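Local coordinates for CG4930 (Drosophila melanogaster, PDB 3ISM), which inhibits the nuclease EndoG by forming a complex with it, and may have ribonuclease inhibitor activity, at residues V112-R115 and D116-K120. The protein carries 1 engineered substitution. Sequence-based numbering, arbitrary orientation.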
loop_
_atom_site.group_PDB
_atom_site.type_symbol
_atom_site.label_atom_id
_atom_site.label_comp_id
_atom_site.label_asym_id
_atom_site.label_seq_id
_atom_site.Cartn_x
_atom_site.Cartn_y
_atom_site.Cartn_z
ATOM N N VAL C 112 -26.329 -30.883 18.037
ATOM C CA VAL C 112 -27.754 -31.229 18.133
ATOM C C VAL C 112 -27.952 -32.615 18.774
ATOM O O VAL C 112 -28.806 -32.798 19.655
ATOM C CB VAL C 112 -28.428 -31.195 16.730
ATOM C CG1 VAL C 112 -29.808 -31.814 16.764
ATOM C CG2 VAL C 112 -28.482 -29.765 16.197
ATOM N N LYS C 113 -27.165 -33.588 18.326
ATOM C CA LYS C 113 -27.186 -34.919 18.942
ATOM C C LYS C 113 -26.740 -34.871 20.398
ATOM O O LYS C 113 -27.316 -35.557 21.242
ATOM C CB LYS C 113 -26.316 -35.903 18.161
ATOM C CG LYS C 113 -26.782 -36.173 16.731
ATOM C CD LYS C 113 -25.608 -36.659 15.872
ATOM C CE LYS C 113 -26.060 -37.018 14.440
ATOM N NZ LYS C 113 -24.906 -37.278 13.487
ATOM N N LEU C 114 -25.711 -34.069 20.690
ATOM C CA LEU C 114 -25.241 -33.902 22.066
ATOM C C LEU C 114 -26.347 -33.337 22.951
ATOM O O LEU C 114 -26.610 -33.872 24.020
ATOM C CB LEU C 114 -23.980 -33.036 22.139
ATOM C CG LEU C 114 -23.384 -32.882 23.549
ATOM C CD1 LEU C 114 -22.674 -34.166 23.983
ATOM C CD2 LEU C 114 -22.432 -31.727 23.647
ATOM N N ARG C 115 -27.000 -32.266 22.504
ATOM C CA ARG C 115 -28.137 -31.707 23.241
ATOM C C ARG C 115 -29.198 -32.771 23.484
ATOM O O ARG C 115 -29.713 -32.908 24.590
ATOM C CB ARG C 115 -28.776 -30.545 22.472
ATOM C CG ARG C 115 -30.092 -30.035 23.083
ATOM C CD ARG C 115 -30.957 -29.293 22.069
ATOM N NE ARG C 115 -31.468 -30.180 21.026
ATOM C CZ ARG C 115 -32.106 -29.768 19.931
ATOM N NH1 ARG C 115 -32.314 -28.477 19.717
ATOM N NH2 ARG C 115 -32.524 -30.651 19.034
ATOM N N ASP C 116 -29.530 -33.522 22.439
ATOM C CA ASP C 116 -30.613 -34.483 22.532
ATOM C C ASP C 116 -30.314 -35.552 23.571
ATOM O O ASP C 116 -31.226 -35.975 24.286
ATOM C CB ASP C 116 -30.941 -35.078 21.164
ATOM C CG ASP C 116 -31.600 -34.060 20.233
ATOM O OD1 ASP C 116 -31.785 -32.894 20.642
ATOM O OD2 ASP C 116 -31.920 -34.416 19.087
ATOM N N GLU C 117 -29.033 -35.933 23.675
ATOM C CA GLU C 117 -28.568 -36.878 24.688
ATOM C C GLU C 117 -28.566 -36.257 26.087
ATOM O O GLU C 117 -28.915 -36.912 27.076
ATOM C CB GLU C 117 -27.171 -37.403 24.337
ATOM C CG GLU C 117 -26.763 -38.678 25.108
ATOM C CD GLU C 117 -27.569 -39.934 24.743
ATOM O OE1 GLU C 117 -28.183 -40.004 23.661
ATOM O OE2 GLU C 117 -27.576 -40.877 25.548
ATOM N N VAL C 118 -28.175 -34.990 26.156
ATOM C CA VAL C 118 -28.201 -34.228 27.397
ATOM C C VAL C 118 -29.614 -34.178 27.977
ATOM O O VAL C 118 -29.803 -34.424 29.168
ATOM C CB VAL C 118 -27.609 -32.807 27.182
ATOM C CG1 VAL C 118 -28.075 -31.830 28.283
ATOM C CG2 VAL C 118 -26.085 -32.888 27.137
ATOM N N LEU C 119 -30.601 -33.923 27.120
ATOM C CA LEU C 119 -31.997 -33.785 27.556
ATOM C C LEU C 119 -32.657 -35.112 27.940
ATOM O O LEU C 119 -33.389 -35.181 28.925
ATOM C CB LEU C 119 -32.823 -33.062 26.487
ATOM C CG LEU C 119 -32.366 -31.637 26.157
ATOM C CD1 LEU C 119 -33.261 -31.025 25.094
ATOM C CD2 LEU C 119 -32.326 -30.771 27.409
ATOM N N LYS C 120 -32.390 -36.150 27.150
ATOM C CA LYS C 120 -32.850 -37.513 27.411
ATOM C C LYS C 120 -32.364 -38.020 28.771
ATOM O O LYS C 120 -33.110 -38.658 29.512
ATOM C CB LYS C 120 -32.341 -38.428 26.295
ATOM C CG LYS C 120 -32.658 -39.898 26.462
ATOM C CD LYS C 120 -31.542 -40.731 25.838
ATOM C CE LYS C 120 -31.739 -42.208 26.095
ATOM N NZ LYS C 120 -32.908 -42.736 25.344
#
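The edge of the Arg115 guanidinium meets the Asp116 carboxylate, and the two planes are nearly coplanar, 14° apart. This is a salt bridge between neighbouring residues on one alpha-helix, 104-120, in the Ku C-terminal-like region. The grip is side-on, and both bonds go to one oxygen. Arg115 NE reaches Asp116 OD1 at 2.8 Å, nearly along the C-O axis, while Arg115 NH2 uses the syn lone pair of Asp116 OD1 at 2.9 Å. The arginine has CG anti to its own N (chi1 172°), and a bend at chi3 (67°) turns the guanidinium back to the aspartate. The third nitrogen, NH1, bonds to Phe157 O, so the guanidinium has a second hydrogen-bonding partner besides Asp116. With an alanine in place of Arg115, the Asp116 carboxylate would probably lose this charged partner and Phe157 O this donor. The aliphatic part of Arg115 also packs on the next turn, with CG 3.9 Å from Leu119 CD1. Both side chains touch Trp127 of helix 124-132. Leu114 instead touches Trp71 and Phe75 of helix 52-75, so side chains of this part of the helix meet two other helices. Successive i to i+4 backbone bonds link the two turns. Asp116 N donates to Val112 O at 3.0 Å, and Val118 N to Leu114 O at 2.9 Å. Beside that last bond, Val118 CG2 lies 3.3 Å from Leu114 O.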